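Local coordinates for Low molecular weight protein-tyrosine-phosphatase PtpA (Staphylococcus aureus, PDB 3ROF) that hydrolyses phosphotyrosine in proteins and probably acts as a secreted effector that helps the bacterium counter host defences and survive within macrophages, at residues A[14-18]-A[19-23]; A[123-126]-A[127-130]. All blocks are in the same frame, centred on the assembly; numbering follows the deposited sequence.

Both contacts are local, each within one continuous stretch of the chain, and their centres lie about 10 Å apart. Contact 1 is buried, where the loop after strand 7-13 enters helix 19-33; contact 2 lies at the surface, where a loop enters the short helix 126-129. Backbone N-H groups and one guanidinium bind an anion in contact 1, whereas in contact 2 a carboxylate and carbonyl oxygens accept from amides of a short helix and the residue that follows it. The two meet directly: Arg19 NH1 lies 2.9 Å from Val123 O, probably a hydrogen bond, and Pro126 packs on Cys18 and Arg19. Together they carry two of the residues assigned to catalysis by similarity.

Contact 1: A[14-18]-A[19-23]; sequences LGNIC and RSPMA. With PO4 (phosphate ion), chain C.
Leu14 and Arg19, at the two ends of a tight anion-binding loop, meet over one phosphate oxygen. The backbone bonds come first. Gly15 N reaches PO4 O2 at 2.9 Å, and Leu14 N adds a weak bond to the same oxygen. Ile17 N (2.9 Å) and Cys18 N (2.8 Å) converge on PO4 O4, while Arg19 N, in the first turn of helix 19-33, holds PO4 O1 at 2.8 Å.

The guanidinium supplies the charged grip. A bend at chi3 (-69°) turns the guanidinium edge of Arg19 to the phosphate, with phosphorus in its plane. Arg19 NE reaches PO4 O1 at 2.8 Å (N-H...O 176°) and Arg19 NH2 reaches PO4 O2 at 2.9 Å (175°), two nearly straight bonds to different oxygens. NH1 faces elsewhere, to a salt bridge with Asp91, which together with the phosphate bonds should restrict the group's rotation.

The remaining contacts brace the loop against the helix. Asn16 ND2 comes 2.8 Å from Ser20 OG, a bond less certain because the hydroxyl's position is doubtful; ND2 also binds Ser43, and OD1 binds Glu76 N. Pro21 packs its CG 3.4 Å from Asn16 O, and Met22 N gives Cys18 O a weak bond.

Cys13, directly before the loop, is the nucleophile by similarity, making this the CX5R P-loop of tyrosine phosphatases. The ion, probably from the crystallisation liquor, sits where the substrate's phosphoryl group would be expected. Converging N-H groups, helix N-terminus and arginine would neutralise a dianionic substrate, and probably the charge that builds up during phosphoryl transfer.

Contact 2: A[123-126]-A[127-130]; sequences VPDP and YYTN
The carboxylate of Asp125 lies beside Tyr127 and crosses Tyr128, its plane turned 78° from the Tyr128 ring. Asp125 OD2 comes obliquely to that ring, 4.0 Å from Tyr128 CE2. The two tyrosines also meet: Tyr127 CD2 stands 3.6 Å above the centre of one face of the Tyr128 ring, and Tyr128 CD1 lies at the edge of the Tyr127 ring, in its plane; a ring of the bound peptide stacks with Tyr127.

Asp125 is the N-cap of helix 126-129. With chi1 -173° setting CG beside the carbonyl carbon, Asp125 OD1 faces Tyr127 N and accepts from it at 3.0 Å, the donor standing 53° out of the carboxylate plane. Asp125 O takes two more amides, Tyr128 N at 3.1 Å from above the carbonyl plane and Thr129 N at 3.2 Å on a lone pair. Pro126 O receives Asn130 N at 2.9 Å, where the chain leaves the helix with positive phi. A water bridges Thr129 OG1 and, weakly, Pro124 O; that hydroxyl also bonds Asn131 N.

The cap on OD1 limits rotation of the carboxylate and leaves OD2 turned to a polar side chain of the bound peptide and, through a long, weak ion pair, to Arg19. By similarity Asp125 is the proton donor; OD1, the capping oxygen, is also the one nearest the phosphate, consistent with a bond that helps place a general acid beside the phosphate site.

Contact 1: A[14-18]-A[19-23]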
ATOM      1  N   LEU A  14       1.367  -4.659  -8.277  1.00  4.42           N
ATOM      2  CA  LEU A  14       1.450  -5.890  -9.074  1.00  4.52           C
ATOM      3  C   LEU A  14       2.433  -6.868  -8.453  1.00  4.46           C
ATOM      4  O   LEU A  14       2.104  -8.021  -8.145  1.00  5.20           O
ATOM      5  CB  LEU A  14       1.848  -5.550 -10.508  1.00  5.60           C
ATOM      6  CG  LEU A  14       2.038  -6.783 -11.403  1.00  7.31           C
ATOM      7  CD1 LEU A  14       0.773  -7.592 -11.533  1.00  9.42           C
ATOM      8  CD2 LEU A  14       2.561  -6.386 -12.761  1.00 12.45           C
ATOM      9  N   GLY A  15       3.670  -6.408  -8.271  1.00  5.04           N
ATOM     10  CA  GLY A  15       4.733  -7.286  -7.831  1.00  5.60           C
ATOM     11  C   GLY A  15       4.954  -7.388  -6.330  1.00  4.97           C
ATOM     12  O   GLY A  15       5.642  -8.297  -5.856  1.00  5.51           O
ATOM     13  N   ASN A  16       4.411  -6.423  -5.584  1.00  4.71           N
ATOM     14  CA  ASN A  16       4.726  -6.288  -4.169  1.00  4.96           C
ATOM     15  C   ASN A  16       6.255  -6.237  -3.948  1.00  4.03           C
ATOM     16  O   ASN A  16       6.739  -6.779  -2.961  1.00  5.05           O
ATOM     17  CB  ASN A  16       4.074  -7.371  -3.297  1.00  5.22           C
ATOM     18  CG  ASN A  16       4.105  -7.079  -1.803  1.00  5.30           C
ATOM     19  OD1 ASN A  16       4.211  -8.014  -1.005  1.00  4.92           O
ATOM     20  ND2 ASN A  16       3.961  -5.812  -1.391  1.00  4.77           N
ATOM     21  N   ILE A  17       6.954  -5.542  -4.848  1.00  3.98           N
ATOM     22  CA  ILE A  17       8.366  -5.264  -4.681  1.00  4.61           C
ATOM     23  C   ILE A  17       8.703  -3.787  -4.765  1.00  4.15           C
ATOM     24  O   ILE A  17       9.702  -3.389  -4.163  1.00  4.55           O
ATOM     25  CB  ILE A  17       9.257  -6.128  -5.629  1.00  5.17           C
ATOM     26  CG1 ILE A  17       8.816  -6.008  -7.098  1.00  8.26           C
ATOM     27  CG2 ILE A  17       9.283  -7.557  -5.170  1.00  6.09           C
ATOM     28  CD1 ILE A  17       9.856  -6.502  -8.068  1.00 12.24           C
ATOM     29  N   CYS A  18       7.917  -2.981  -5.480  1.00  3.81           N
ATOM     30  CA  CYS A  18       8.301  -1.571  -5.644  1.00  4.04           C
ATOM     31  C   CYS A  18       7.330  -0.674  -4.894  1.00  4.22           C
ATOM     32  O   CYS A  18       7.691  -0.077  -3.851  1.00  4.79           O
ATOM     33  CB  CYS A  18       8.367  -1.159  -7.110  1.00  5.11           C
ATOM     34  SG  CYS A  18       9.594  -2.090  -8.080  1.00  5.28           S
ATOM     35  N   ARG A  19       6.124  -0.514  -5.397  1.00  3.90           N
ATOM     36  CA  ARG A  19       5.211   0.526  -4.891  1.00  4.34           C
ATOM     37  C   ARG A  19       4.599   0.231  -3.543  1.00  4.17           C
ATOM     38  O   ARG A  19       4.692   1.033  -2.614  1.00  3.99           O
ATOM     39  CB  ARG A  19       4.103   0.807  -5.909  1.00  4.16           C
ATOM     40  CG  ARG A  19       4.608   1.472  -7.172  1.00  5.05           C
ATOM     41  CD  ARG A  19       3.621   1.436  -8.342  1.00  4.63           C
ATOM     42  NE  ARG A  19       3.475   0.085  -8.815  1.00  4.44           N
ATOM     43  CZ  ARG A  19       2.577  -0.317  -9.690  1.00  5.38           C
ATOM     44  NH1 ARG A  19       1.767   0.577 -10.246  1.00  6.25           N
ATOM     45  NH2 ARG A  19       2.486  -1.603 -10.024  1.00  6.29           N
ATOM     46  N   SER A  20       3.928  -0.913  -3.406  1.00  3.71           N
ATOM     47  CA  SER A  20       3.245  -1.158  -2.150  1.00  3.77           C
ATOM     48  C   SER A  20       4.201  -1.369  -0.975  1.00  4.22           C
ATOM     49  O   SER A  20       3.852  -0.956   0.119  1.00  3.83           O
ATOM     50  CB  SER A  20       2.188  -2.259  -2.260  1.00  4.30           C
ATOM     51  OG  SER A  20       2.718  -3.541  -2.575  1.00  4.59           O
ATOM     52  N   PRO A  21       5.405  -1.965  -1.140  1.00  4.01           N
ATOM     53  CA  PRO A  21       6.293  -1.998   0.013  1.00  3.80           C
ATOM     54  C   PRO A  21       6.722  -0.589   0.418  1.00  4.01           C
ATOM     55  O   PRO A  21       6.875  -0.287   1.604  1.00  4.39           O
ATOM     56  CB  PRO A  21       7.498  -2.844  -0.469  1.00  5.06           C
ATOM     57  CG  PRO A  21       6.913  -3.709  -1.541  1.00  5.12           C
ATOM     58  CD  PRO A  21       5.928  -2.790  -2.258  1.00  3.87           C
ATOM     59  N   MET A  22       6.984   0.269  -0.574  1.00  3.86           N
ATOM     60  CA  MET A  22       7.383   1.611  -0.232  1.00  4.39           C
ATOM     61  C   MET A  22       6.294   2.311   0.598  1.00  3.82           C
ATOM     62  O   MET A  22       6.566   2.944   1.628  1.00  4.49           O
ATOM     63  CB  MET A  22       7.695   2.440  -1.492  1.00  4.43           C
ATOM     64  CG  MET A  22       8.416   3.688  -1.133  1.00  4.79           C
ATOM     65  SD  MET A  22       8.554   4.922  -2.449  1.00  5.62           S
ATOM     66  CE  MET A  22       9.475   4.034  -3.698  1.00  7.18           C
ATOM     67  N   ALA A  23       5.051   2.212   0.119  1.00  3.76           N
ATOM     68  CA  ALA A  23       3.938   2.809   0.810  1.00  4.17           C
ATOM     69  C   ALA A  23       3.752   2.221   2.220  1.00  3.95           C
ATOM     70  O   ALA A  23       3.495   2.940   3.169  1.00  4.20           O
ATOM     71  CB  ALA A  23       2.660   2.678  -0.004  1.00  3.97           C
TER
HETATM   72  P   PO4 C 201       5.407  -3.125  -8.243  1.00  5.14           P
HETATM   73  O1  PO4 C 201       5.248  -1.723  -7.718  1.00  5.18           O
HETATM   74  O2  PO4 C 201       4.143  -3.647  -8.890  1.00  5.53           O
HETATM   75  O3  PO4 C 201       6.548  -3.098  -9.310  1.00  5.26           O
HETATM   76  O4  PO4 C 201       5.924  -4.063  -7.178  1.00  6.16           O

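Contact 2: A[123-126]-A[127-130]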
ATOM      1  N   VAL A 123      -0.340   5.483  -9.925  1.00  5.96           N
ATOM      2  CA  VAL A 123       1.084   5.515  -9.625  1.00  5.33           C
ATOM      3  C   VAL A 123       1.792   4.644 -10.654  1.00  6.12           C
ATOM      4  O   VAL A 123       1.568   3.425 -10.687  1.00  7.02           O
ATOM      5  CB  VAL A 123       1.370   4.984  -8.220  1.00  6.13           C
ATOM      6  CG1 VAL A 123       2.887   4.980  -7.921  1.00  7.29           C
ATOM      7  CG2 VAL A 123       0.575   5.768  -7.172  1.00  5.82           C
ATOM      8  N   PRO A 124       2.636   5.242 -11.511  1.00  6.37           N
ATOM      9  CA  PRO A 124       3.344   4.421 -12.513  1.00  7.35           C
ATOM     10  C   PRO A 124       4.291   3.435 -11.880  1.00  6.06           C
ATOM     11  O   PRO A 124       4.834   3.684 -10.831  1.00  6.84           O
ATOM     12  CB  PRO A 124       4.128   5.439 -13.352  1.00 16.39           C
ATOM     13  CG  PRO A 124       3.435   6.750 -13.093  1.00 18.44           C
ATOM     14  CD  PRO A 124       2.987   6.659 -11.629  1.00  8.36           C
ATOM     15  N   ASP A 125       4.489   2.311 -12.534  1.00  7.22           N
ATOM     16  CA  ASP A 125       5.273   1.228 -11.971  1.00  6.80           C
ATOM     17  C   ASP A 125       6.767   1.452 -12.187  1.00  6.13           C
ATOM     18  O   ASP A 125       7.256   1.408 -13.338  1.00  6.41           O
ATOM     19  CB  ASP A 125       4.846  -0.090 -12.624  1.00  6.38           C
ATOM     20  CG  ASP A 125       5.472  -1.320 -11.990  1.00  6.06           C
ATOM     21  OD1 ASP A 125       6.328  -1.170 -11.094  1.00  5.89           O
ATOM     22  OD2 ASP A 125       5.075  -2.440 -12.411  1.00  6.82           O
ATOM     23  N   PRO A 126       7.529   1.711 -11.118  1.00  5.74           N
ATOM     24  CA  PRO A 126       8.952   1.998 -11.283  1.00  6.60           C
ATOM     25  C   PRO A 126       9.775   0.754 -11.556  1.00  5.86           C
ATOM     26  O   PRO A 126      10.965   0.905 -11.874  1.00  6.16           O
ATOM     27  CB  PRO A 126       9.310   2.640  -9.953  1.00  7.08           C
ATOM     28  CG  PRO A 126       8.447   1.880  -8.958  1.00  5.34           C
ATOM     29  CD  PRO A 126       7.132   1.677  -9.690  1.00  6.15           C
ATOM     30  N   TYR A 127       9.185  -0.426 -11.561  1.00  5.19           N
ATOM     31  CA  TYR A 127       9.869  -1.605 -12.087  1.00  6.07           C
ATOM     32  C   TYR A 127      10.368  -1.291 -13.502  1.00  5.53           C
ATOM     33  O   TYR A 127      11.434  -1.758 -13.913  1.00  6.67           O
ATOM     34  CB  TYR A 127       8.894  -2.771 -12.133  1.00  6.21           C
ATOM     35  CG  TYR A 127       9.455  -4.049 -12.669  1.00  6.60           C
ATOM     36  CD1 TYR A 127       9.961  -4.974 -11.798  1.00 11.75           C
ATOM     37  CD2 TYR A 127       9.386  -4.372 -14.019  1.00  8.44           C
ATOM     38  CE1 TYR A 127      10.434  -6.199 -12.235  1.00 19.35           C
ATOM     39  CE2 TYR A 127       9.848  -5.602 -14.482  1.00 11.45           C
ATOM     40  CZ  TYR A 127      10.373  -6.505 -13.578  1.00 14.70           C
ATOM     41  OH  TYR A 127      10.833  -7.731 -14.017  1.00 20.99           O
ATOM     42  N   TYR A 128       9.557  -0.535 -14.255  1.00  5.47           N
ATOM     43  CA  TYR A 128       9.918  -0.088 -15.580  1.00  5.84           C
ATOM     44  C   TYR A 128      10.564   1.279 -15.545  1.00  6.66           C
ATOM     45  O   TYR A 128      11.629   1.483 -16.135  1.00  7.58           O
ATOM     46  CB  TYR A 128       8.675  -0.076 -16.485  1.00  6.91           C
ATOM     47  CG  TYR A 128       8.039  -1.445 -16.644  1.00  6.64           C
ATOM     48  CD1 TYR A 128       8.685  -2.425 -17.361  1.00  7.65           C
ATOM     49  CD2 TYR A 128       6.854  -1.780 -16.017  1.00  7.87           C
ATOM     50  CE1 TYR A 128       8.185  -3.677 -17.504  1.00  9.60           C
ATOM     51  CE2 TYR A 128       6.313  -3.079 -16.152  1.00 10.41           C
ATOM     52  CZ  TYR A 128       7.001  -4.019 -16.901  1.00 10.54           C
ATOM     53  OH  TYR A 128       6.538  -5.307 -17.076  1.00 14.68           O
ATOM     54  N   THR A 129       9.928   2.266 -14.923  1.00  6.35           N
ATOM     55  CA  THR A 129      10.381   3.640 -15.099  1.00  8.32           C
ATOM     56  C   THR A 129      11.667   3.943 -14.344  1.00  6.29           C
ATOM     57  O   THR A 129      12.331   4.934 -14.648  1.00  8.05           O
ATOM     58  CB  THR A 129       9.347   4.657 -14.582  1.00  8.29           C
ATOM     59  OG1 THR A 129       9.255   4.522 -13.163  1.00  7.62           O
ATOM     60  CG2 THR A 129       7.960   4.436 -15.188  1.00 12.58           C
ATOM     61  N   ASN A 130      11.961   3.168 -13.296  1.00  6.53           N
ATOM     62  CA  ASN A 130      13.037   3.456 -12.364  1.00  6.73           C
ATOM     63  C   ASN A 130      12.817   4.762 -11.582  1.00  7.47           C
ATOM     64  O   ASN A 130      13.726   5.222 -10.909  1.00  9.29           O
ATOM     65  CB  ASN A 130      14.436   3.467 -12.997  1.00  8.13           C
ATOM     66  CG  ASN A 130      15.497   2.974 -12.043  1.00 10.07           C
ATOM     67  OD1 ASN A 130      15.297   1.991 -11.325  1.00 10.69           O
ATOM     68  ND2 ASN A 130      16.643   3.645 -12.029  1.00 15.23           N
TER
HETATM   69  O   HOH W   1       7.201   5.257 -11.573  1.00 12.24           O
HETATM   70  O   HOH W   2      13.659  -0.143 -12.279  1.00 10.86           O